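Local coordinates for protein 2-oxo-1,2-dihydroquinoline 8-monooxygenase, oxygenase component (Pseudomonas putida, PDB 1Z02) that probably hydroxylates 2-oxoquinoline at carbon 8, activating oxygen at a mononuclear iron fed with electrons by a Rieske [2Fe-2S] cluster, at residues R290-L302 and E305-Y318. Numbering follows the deposited sequence.
Sequences RHYRTSVVLPGVL and ENWPEEHVVQYEWY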
ATOM      1  N   ARG A 290     -12.949  40.519  11.257  1.00 40.28           N
ATOM      2  CA  ARG A 290     -14.194  40.156  11.919  1.00 40.58           C
ATOM      3  C   ARG A 290     -13.982  39.758  13.372  1.00 37.98           C
ATOM      4  O   ARG A 290     -12.937  39.215  13.737  1.00 40.16           O
ATOM      5  CB  ARG A 290     -14.836  38.973  11.214  1.00 44.25           C
ATOM      6  CG  ARG A 290     -16.022  39.306  10.386  1.00 51.04           C
ATOM      7  CD  ARG A 290     -16.837  38.076  10.135  1.00 55.89           C
ATOM      8  NE  ARG A 290     -17.840  37.861  11.161  1.00 59.63           N
ATOM      9  CZ  ARG A 290     -18.953  38.576  11.256  1.00 60.08           C
ATOM     10  NH1 ARG A 290     -19.823  38.336  12.190  1.00 61.38           N
ATOM     11  NH2 ARG A 290     -19.213  39.549  10.417  1.00 59.92           N
ATOM     12  N   HIS A 291     -14.989  40.006  14.199  1.00 34.42           N
ATOM     13  CA  HIS A 291     -14.904  39.620  15.597  1.00 31.08           C
ATOM     14  C   HIS A 291     -15.389  38.179  15.685  1.00 28.29           C
ATOM     15  O   HIS A 291     -16.454  37.840  15.159  1.00 26.67           O
ATOM     16  CB  HIS A 291     -15.773  40.520  16.479  1.00 33.63           C
ATOM     17  CG  HIS A 291     -15.283  41.930  16.575  1.00 34.63           C
ATOM     18  ND1 HIS A 291     -13.947  42.248  16.718  1.00 35.91           N
ATOM     19  CD2 HIS A 291     -15.947  43.109  16.564  1.00 35.86           C
ATOM     20  CE1 HIS A 291     -13.812  43.558  16.788  1.00 36.59           C
ATOM     21  NE2 HIS A 291     -15.013  44.106  16.698  1.00 37.52           N
ATOM     22  N   TYR A 292     -14.600  37.339  16.351  1.00 25.09           N
ATOM     23  CA  TYR A 292     -14.915  35.921  16.506  1.00 22.38           C
ATOM     24  C   TYR A 292     -14.122  35.369  17.685  1.00 20.90           C
ATOM     25  O   TYR A 292     -13.147  35.973  18.119  1.00 19.33           O
ATOM     26  CB  TYR A 292     -14.522  35.165  15.234  1.00 20.26           C
ATOM     27  CG  TYR A 292     -13.030  35.193  14.984  1.00 18.48           C
ATOM     28  CD1 TYR A 292     -12.181  34.257  15.582  1.00 17.91           C
ATOM     29  CD2 TYR A 292     -12.459  36.182  14.188  1.00 16.20           C
ATOM     30  CE1 TYR A 292     -10.801  34.315  15.390  1.00 17.50           C
ATOM     31  CE2 TYR A 292     -11.079  36.244  13.990  1.00 17.14           C
ATOM     32  CZ  TYR A 292     -10.261  35.310  14.592  1.00 16.80           C
ATOM     33  OH  TYR A 292      -8.906  35.357  14.385  1.00 16.76           O
ATOM     34  N   ARG A 293     -14.544  34.219  18.198  1.00 18.44           N
ATOM     35  CA  ARG A 293     -13.857  33.593  19.320  1.00 17.88           C
ATOM     36  C   ARG A 293     -13.871  32.071  19.173  1.00 16.78           C
ATOM     37  O   ARG A 293     -14.889  31.479  18.823  1.00 16.83           O
ATOM     38  CB  ARG A 293     -14.528  34.009  20.633  1.00 16.77           C
ATOM     39  CG  ARG A 293     -13.797  33.560  21.879  1.00 17.36           C
ATOM     40  CD  ARG A 293     -14.314  34.300  23.099  1.00 16.55           C
ATOM     41  NE  ARG A 293     -15.710  33.997  23.389  1.00 16.81           N
ATOM     42  CZ  ARG A 293     -16.399  34.551  24.383  1.00 18.73           C
ATOM     43  NH1 ARG A 293     -17.668  34.216  24.585  1.00 19.59           N
ATOM     44  NH2 ARG A 293     -15.820  35.445  25.173  1.00 18.05           N
ATOM     45  N   THR A 294     -12.733  31.443  19.440  1.00 17.94           N
ATOM     46  CA  THR A 294     -12.615  29.997  19.333  1.00 16.81           C
ATOM     47  C   THR A 294     -12.388  29.311  20.671  1.00 16.24           C
ATOM     48  O   THR A 294     -11.718  29.837  21.561  1.00 15.49           O
ATOM     49  CB  THR A 294     -11.445  29.599  18.406  1.00 17.54           C
ATOM     50  OG1 THR A 294     -10.256  30.290  18.813  1.00 15.11           O
ATOM     51  CG2 THR A 294     -11.770  29.940  16.972  1.00 18.44           C
ATOM     52  N   SER A 295     -12.956  28.120  20.792  1.00 16.99           N
ATOM     53  CA  SER A 295     -12.815  27.309  21.991  1.00 15.41           C
ATOM     54  C   SER A 295     -12.824  25.850  21.541  1.00 14.75           C
ATOM     55  O   SER A 295     -13.283  25.537  20.441  1.00 14.13           O
ATOM     56  CB  SER A 295     -13.974  27.573  22.962  1.00 15.28           C
ATOM     57  OG  SER A 295     -15.237  27.375  22.347  1.00 15.15           O
ATOM     58  N   VAL A 296     -12.306  24.963  22.384  1.00 13.95           N
ATOM     59  CA  VAL A 296     -12.272  23.545  22.054  1.00 13.67           C
ATOM     60  C   VAL A 296     -12.549  22.692  23.292  1.00 13.49           C
ATOM     61  O   VAL A 296     -12.037  22.960  24.377  1.00 14.91           O
ATOM     62  CB  VAL A 296     -10.900  23.153  21.413  1.00 13.05           C
ATOM     63  CG1 VAL A 296      -9.771  23.441  22.384  1.00 15.61           C
ATOM     64  CG2 VAL A 296     -10.908  21.669  20.998  1.00  8.87           C
ATOM     65  N   VAL A 297     -13.383  21.674  23.119  1.00 14.40           N
ATOM     66  CA  VAL A 297     -13.742  20.776  24.205  1.00 13.77           C
ATOM     67  C   VAL A 297     -13.574  19.319  23.775  1.00 13.54           C
ATOM     68  O   VAL A 297     -13.585  19.011  22.575  1.00 10.73           O
ATOM     69  CB  VAL A 297     -15.220  20.982  24.640  1.00 15.94           C
ATOM     70  CG1 VAL A 297     -15.427  22.393  25.155  1.00 14.15           C
ATOM     71  CG2 VAL A 297     -16.159  20.708  23.461  1.00 15.82           C
ATOM     72  N   LEU A 298     -13.418  18.423  24.750  1.00 13.14           N
ATOM     73  CA  LEU A 298     -13.289  17.003  24.443  1.00 11.70           C
ATOM     74  C   LEU A 298     -14.610  16.558  23.798  1.00 12.03           C
ATOM     75  O   LEU A 298     -15.667  17.072  24.131  1.00  9.74           O
ATOM     76  CB  LEU A 298     -13.049  16.191  25.730  1.00 11.12           C
ATOM     77  CG  LEU A 298     -11.608  16.131  26.256  1.00 11.38           C
ATOM     78  CD1 LEU A 298     -11.573  15.599  27.688  1.00 10.82           C
ATOM     79  CD2 LEU A 298     -10.790  15.247  25.345  1.00 11.21           C
ATOM     80  N   PRO A 299     -14.560  15.594  22.861  1.00  9.74           N
ATOM     81  CA  PRO A 299     -13.403  14.830  22.376  1.00 10.00           C
ATOM     82  C   PRO A 299     -12.533  15.550  21.346  1.00  9.71           C
ATOM     83  O   PRO A 299     -11.618  14.949  20.777  1.00  9.98           O
ATOM     84  CB  PRO A 299     -14.045  13.579  21.789  1.00  8.95           C
ATOM     85  CG  PRO A 299     -15.288  14.114  21.178  1.00 10.74           C
ATOM     86  CD  PRO A 299     -15.805  15.074  22.264  1.00  9.52           C
ATOM     87  N   GLY A 300     -12.815  16.828  21.128  1.00  9.54           N
ATOM     88  CA  GLY A 300     -12.068  17.617  20.163  1.00  8.57           C
ATOM     89  C   GLY A 300     -13.042  18.331  19.246  1.00  9.61           C
ATOM     90  O   GLY A 300     -13.052  18.112  18.029  1.00  8.44           O
ATOM     91  N   VAL A 301     -13.873  19.185  19.839  1.00  8.84           N
ATOM     92  CA  VAL A 301     -14.887  19.922  19.088  1.00  9.98           C
ATOM     93  C   VAL A 301     -14.637  21.426  19.111  1.00 11.41           C
ATOM     94  O   VAL A 301     -14.542  22.030  20.175  1.00 10.71           O
ATOM     95  CB  VAL A 301     -16.308  19.656  19.650  1.00  9.50           C
ATOM     96  CG1 VAL A 301     -17.348  20.082  18.637  1.00  7.91           C
ATOM     97  CG2 VAL A 301     -16.466  18.192  20.002  1.00 11.17           C
ATOM     98  N   LEU A 302     -14.527  22.012  17.923  1.00 12.31           N
ATOM     99  CA  LEU A 302     -14.275  23.439  17.778  1.00 12.33           C
ATOM    100  C   LEU A 302     -15.541  24.276  17.667  1.00 13.04           C
ATOM    101  O   LEU A 302     -16.534  23.840  17.095  1.00 14.38           O
ATOM    102  CB  LEU A 302     -13.411  23.686  16.542  1.00 11.88           C
ATOM    103  CG  LEU A 302     -13.145  25.159  16.197  1.00 13.11           C
ATOM    104  CD1 LEU A 302     -12.076  25.701  17.134  1.00 11.59           C
ATOM    105  CD2 LEU A 302     -12.684  25.278  14.748  1.00 12.22           C
ATOM    106  N   GLU A 305     -17.441  31.280  17.475  1.00 15.01           N
ATOM    107  CA  GLU A 305     -18.541  32.217  17.688  1.00 15.53           C
ATOM    108  C   GLU A 305     -18.479  33.376  16.704  1.00 14.48           C
ATOM    109  O   GLU A 305     -17.398  33.822  16.326  1.00 14.37           O
ATOM    110  CB  GLU A 305     -18.492  32.777  19.118  1.00 16.79           C
ATOM    111  CG  GLU A 305     -18.505  31.712  20.188  1.00 17.15           C
ATOM    112  CD  GLU A 305     -18.228  32.259  21.569  1.00 19.67           C
ATOM    113  OE1 GLU A 305     -17.341  31.705  22.259  1.00 19.25           O
ATOM    114  OE2 GLU A 305     -18.901  33.236  21.964  1.00 19.46           O
ATOM    115  N   ASN A 306     -19.649  33.854  16.295  1.00 15.65           N
ATOM    116  CA  ASN A 306     -19.759  34.984  15.382  1.00 17.41           C
ATOM    117  C   ASN A 306     -19.053  34.783  14.041  1.00 18.32           C
ATOM    118  O   ASN A 306     -18.400  35.695  13.518  1.00 18.06           O
ATOM    119  CB  ASN A 306     -19.233  36.248  16.062  1.00 14.91           C
ATOM    120  CG  ASN A 306     -19.984  37.483  15.632  1.00 16.20           C
ATOM    121  OD1 ASN A 306     -21.217  37.528  15.701  1.00 13.79           O
ATOM    122  ND2 ASN A 306     -19.253  38.497  15.190  1.00 13.77           N
ATOM    123  N   TRP A 307     -19.200  33.585  13.483  1.00 18.78           N
ATOM    124  CA  TRP A 307     -18.592  33.256  12.197  1.00 17.50           C
ATOM    125  C   TRP A 307     -19.551  32.403  11.365  1.00 18.11           C
ATOM    126  O   TRP A 307     -20.151  31.450  11.870  1.00 16.34           O
ATOM    127  CB  TRP A 307     -17.274  32.513  12.422  1.00 17.93           C
ATOM    128  CG  TRP A 307     -16.502  32.228  11.173  1.00 17.47           C
ATOM    129  CD1 TRP A 307     -16.649  31.152  10.345  1.00 18.30           C
ATOM    130  CD2 TRP A 307     -15.472  33.039  10.598  1.00 16.84           C
ATOM    131  NE1 TRP A 307     -15.775  31.241   9.290  1.00 17.68           N
ATOM    132  CE2 TRP A 307     -15.038  32.391   9.420  1.00 17.61           C
ATOM    133  CE3 TRP A 307     -14.872  34.253  10.962  1.00 18.00           C
ATOM    134  CZ2 TRP A 307     -14.032  32.914   8.601  1.00 18.71           C
ATOM    135  CZ3 TRP A 307     -13.868  34.776  10.145  1.00 18.70           C
ATOM    136  CH2 TRP A 307     -13.459  34.104   8.979  1.00 19.67           C
ATOM    137  N   PRO A 308     -19.713  32.738  10.074  1.00 18.35           N
ATOM    138  CA  PRO A 308     -19.057  33.854   9.375  1.00 18.93           C
ATOM    139  C   PRO A 308     -19.722  35.218   9.589  1.00 19.38           C
ATOM    140  O   PRO A 308     -19.177  36.256   9.205  1.00 16.51           O
ATOM    141  CB  PRO A 308     -19.091  33.409   7.917  1.00 18.05           C
ATOM    142  CG  PRO A 308     -20.337  32.623   7.844  1.00 19.57           C
ATOM    143  CD  PRO A 308     -20.351  31.823   9.115  1.00 17.26           C
ATOM    144  N   GLU A 309     -20.904  35.201  10.194  1.00 19.96           N
ATOM    145  CA  GLU A 309     -21.651  36.422  10.483  1.00 22.56           C
ATOM    146  C   GLU A 309     -22.387  36.303  11.818  1.00 23.76           C
ATOM    147  O   GLU A 309     -22.499  35.212  12.386  1.00 22.99           O
ATOM    148  CB  GLU A 309     -22.658  36.703   9.366  1.00 22.48           C
ATOM    149  CG  GLU A 309     -22.020  37.111   8.049  1.00 26.91           C
ATOM    150  CD  GLU A 309     -23.023  37.197   6.913  1.00 27.05           C
ATOM    151  OE1 GLU A 309     -22.665  37.747   5.849  1.00 30.67           O
ATOM    152  OE2 GLU A 309     -24.162  36.710   7.077  1.00 29.26           O
ATOM    153  N   GLU A 310     -22.900  37.428  12.308  1.00 24.18           N
ATOM    154  CA  GLU A 310     -23.608  37.442  13.580  1.00 27.45           C
ATOM    155  C   GLU A 310     -24.762  36.456  13.588  1.00 26.07           C
ATOM    156  O   GLU A 310     -25.427  36.254  12.570  1.00 25.86           O
ATOM    157  CB  GLU A 310     -24.123  38.848  13.885  1.00 34.23           C
ATOM    158  CG  GLU A 310     -23.086  39.931  13.732  1.00 43.59           C
ATOM    159  CD  GLU A 310     -23.590  41.274  14.205  1.00 50.46           C
ATOM    160  OE1 GLU A 310     -22.866  42.272  14.022  1.00 56.40           O
ATOM    161  OE2 GLU A 310     -24.707  41.337  14.760  1.00 56.34           O
ATOM    162  N   HIS A 311     -24.998  35.851  14.748  1.00 24.36           N
ATOM    163  CA  HIS A 311     -26.067  34.867  14.919  1.00 22.66           C
ATOM    164  C   HIS A 311     -25.780  33.539  14.229  1.00 20.00           C
ATOM    165  O   HIS A 311     -26.589  32.612  14.279  1.00 19.87           O
ATOM    166  CB  HIS A 311     -27.406  35.421  14.427  1.00 25.99           C
ATOM    167  CG  HIS A 311     -27.843  36.658  15.145  1.00 28.98           C
ATOM    168  ND1 HIS A 311     -27.576  37.924  14.675  1.00 30.37           N
ATOM    169  CD2 HIS A 311     -28.502  36.822  16.317  1.00 29.63           C
ATOM    170  CE1 HIS A 311     -28.053  38.816  15.527  1.00 32.61           C
ATOM    171  NE2 HIS A 311     -28.619  38.173  16.530  1.00 31.09           N
ATOM    172  N   VAL A 312     -24.625  33.455  13.577  1.00 18.84           N
ATOM    173  CA  VAL A 312     -24.206  32.228  12.904  1.00 16.75           C
ATOM    174  C   VAL A 312     -22.947  31.763  13.621  1.00 16.47           C
ATOM    175  O   VAL A 312     -22.132  32.590  14.025  1.00 16.85           O
ATOM    176  CB  VAL A 312     -23.861  32.473  11.417  1.00 16.86           C
ATOM    177  CG1 VAL A 312     -23.419  31.176  10.766  1.00 15.02           C
ATOM    178  CG2 VAL A 312     -25.064  33.045  10.685  1.00 17.52           C
ATOM    179  N   VAL A 313     -22.789  30.451  13.778  1.00 15.56           N
ATOM    180  CA  VAL A 313     -21.615  29.887  14.454  1.00 14.61           C
ATOM    181  C   VAL A 313     -21.100  28.658  13.704  1.00 14.60           C
ATOM    182  O   VAL A 313     -21.886  27.907  13.116  1.00 16.63           O
ATOM    183  CB  VAL A 313     -21.950  29.488  15.914  1.00 12.80           C
ATOM    184  CG1 VAL A 313     -23.069  28.463  15.934  1.00 15.62           C
ATOM    185  CG2 VAL A 313     -20.718  28.919  16.598  1.00 14.76           C
ATOM    186  N   GLN A 314     -19.780  28.464  13.707  1.00 13.78           N
ATOM    187  CA  GLN A 314     -19.185  27.314  13.035  1.00 12.50           C
ATOM    188  C   GLN A 314     -18.628  26.300  14.023  1.00 12.18           C
ATOM    189  O   GLN A 314     -17.891  26.653  14.945  1.00 11.53           O
ATOM    190  CB  GLN A 314     -18.065  27.743  12.079  1.00 14.54           C
ATOM    191  CG  GLN A 314     -17.506  26.570  11.256  1.00 15.34           C
ATOM    192  CD  GLN A 314     -16.610  27.015  10.105  1.00 16.07           C
ATOM    193  OE1 GLN A 314     -16.885  28.017   9.448  1.00 14.56           O
ATOM    194  NE2 GLN A 314     -15.548  26.260   9.846  1.00 16.16           N
ATOM    195  N   TYR A 315     -19.002  25.040  13.821  1.00 11.02           N
ATOM    196  CA  TYR A 315     -18.551  23.942  14.672  1.00 10.47           C
ATOM    197  C   TYR A 315     -17.797  22.935  13.826  1.00 10.87           C
ATOM    198  O   TYR A 315     -18.172  22.679  12.683  1.00 11.18           O
ATOM    199  CB  TYR A 315     -19.743  23.223  15.316  1.00  9.78           C
ATOM    200  CG  TYR A 315     -20.499  24.043  16.329  1.00 10.92           C
ATOM    201  CD1 TYR A 315     -21.814  24.442  16.087  1.00 11.73           C
ATOM    202  CD2 TYR A 315     -19.911  24.396  17.543  1.00 11.05           C
ATOM    203  CE1 TYR A 315     -22.529  25.169  17.030  1.00 11.07           C
ATOM    204  CE2 TYR A 315     -20.614  25.121  18.494  1.00 11.23           C
ATOM    205  CZ  TYR A 315     -21.926  25.505  18.230  1.00 12.06           C
ATOM    206  OH  TYR A 315     -22.624  26.237  19.162  1.00 11.32           O
ATOM    207  N   GLU A 316     -16.737  22.362  14.386  1.00 10.37           N
ATOM    208  CA  GLU A 316     -15.962  21.360  13.670  1.00  9.23           C
ATOM    209  C   GLU A 316     -15.610  20.173  14.554  1.00  9.55           C
ATOM    210  O   GLU A 316     -15.442  20.299  15.769  1.00 11.02           O
ATOM    211  CB  GLU A 316     -14.663  21.946  13.112  1.00  8.55           C
ATOM    212  CG  GLU A 316     -14.836  23.150  12.219  1.00 11.99           C
ATOM    213  CD  GLU A 316     -13.558  23.507  11.488  1.00 13.74           C
ATOM    214  OE1 GLU A 316     -12.461  23.256  12.036  1.00 14.21           O
ATOM    215  OE2 GLU A 316     -13.646  24.050  10.366  1.00 16.84           O
ATOM    216  N   TRP A 317     -15.520  19.014  13.918  1.00  7.64           N
ATOM    217  CA  TRP A 317     -15.150  17.771  14.577  1.00  7.21           C
ATOM    218  C   TRP A 317     -14.055  17.184  13.691  1.00  8.11           C
ATOM    219  O   TRP A 317     -14.000  17.477  12.499  1.00  8.58           O
ATOM    220  CB  TRP A 317     -16.337  16.808  14.619  1.00  9.35           C
ATOM    221  CG  TRP A 317     -17.354  17.103  15.679  1.00  8.93           C
ATOM    222  CD1 TRP A 317     -17.388  16.587  16.941  1.00  9.90           C
ATOM    223  CD2 TRP A 317     -18.498  17.964  15.563  1.00  9.30           C
ATOM    224  NE1 TRP A 317     -18.484  17.066  17.620  1.00  7.92           N
ATOM    225  CE2 TRP A 317     -19.181  17.913  16.798  1.00  9.22           C
ATOM    226  CE3 TRP A 317     -19.012  18.767  14.535  1.00  9.65           C
ATOM    227  CZ2 TRP A 317     -20.356  18.641  17.038  1.00  8.57           C
ATOM    228  CZ3 TRP A 317     -20.183  19.493  14.769  1.00 11.24           C
ATOM    229  CH2 TRP A 317     -20.842  19.422  16.014  1.00 11.12           C
ATOM    230  N   TYR A 318     -13.187  16.379  14.287  1.00  9.16           N
ATOM    231  CA  TYR A 318     -12.086  15.725  13.587  1.00  8.62           C
ATOM    232  C   TYR A 318     -12.171  14.305  14.134  1.00  8.29           C
ATOM    233  O   TYR A 318     -11.336  13.859  14.921  1.00  9.73           O
ATOM    234  CB  TYR A 318     -10.760  16.404  13.956  1.00  9.12           C
ATOM    235  CG  TYR A 318     -10.875  17.923  14.008  1.00  9.98           C
ATOM    236  CD1 TYR A 318     -11.353  18.565  15.145  1.00 11.66           C
ATOM    237  CD2 TYR A 318     -10.576  18.711  12.895  1.00 11.39           C
ATOM    238  CE1 TYR A 318     -11.535  19.947  15.172  1.00 10.66           C
ATOM    239  CE2 TYR A 318     -10.752  20.103  12.915  1.00  9.94           C
ATOM    240  CZ  TYR A 318     -11.235  20.709  14.058  1.00 10.92           C
ATOM    241  OH  TYR A 318     -11.431  22.072  14.092  1.00  9.21           O
TER
HETATM  242  O   HOH W   1     -15.980  29.770  21.037  1.00 10.84           O
HETATM  243  O   HOH W   2     -11.981  13.944  17.953  1.00  7.90           O
HETATM  244  O   HOH W   3     -13.915  15.644  16.929  1.00 12.64           O
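The side chains of Arg-293 and Glu-305 lie side by side, pointing the same way, in the antiparallel sheet of the Rieske oxygenase catalytic domain, where neighbouring strands 293-297, 301-305 and 313-320 form a meander. Bent at chi3 (64°), the arginine grips the carboxylate side-on: NE meets OE1 of Glu-305 at 3.0 Å from above the carboxylate plane, while NH1 takes the syn lone pair of OE2. This salt bridge, extended by Trp-185 on Glu-305 and the carbonyls of Phe-180 and Pro-181 on Arg-293, pairs buried charges.

Where the loops carrying Arg-290 and Asn-306 meet, NE and NH1 of Arg-290 both donate hydrogen bonds to O of Asn-306, which lies in the guanidinium plane, and CA of Glu-309 sits over one face. With an alanine in place of Arg-290, that carbonyl would probably lose both donors and a gap would open beside Glu-309. Asn-306 suits its place by sending ND2 to O of His-291 (2.9 Å, 167°). Trp-307 turns its edge to the Tyr-292 face in an offset edge-to-face pair, planes at 79°.

Toward the iron, whose ligand Asp-365 is about 6 Å from Glu-316 between side chains, Leu-302 CD2 lies against OE1 of Glu-316; this oxygen accepts a hydrogen bond from Tyr-318 OH on its anti lone pair, and Gln-314 NE2 and Tyr-328 OH hold OE2. Branched Val-301 lays CG1 over the Trp-317 five-membered ring, 3.6 Å from its centroid.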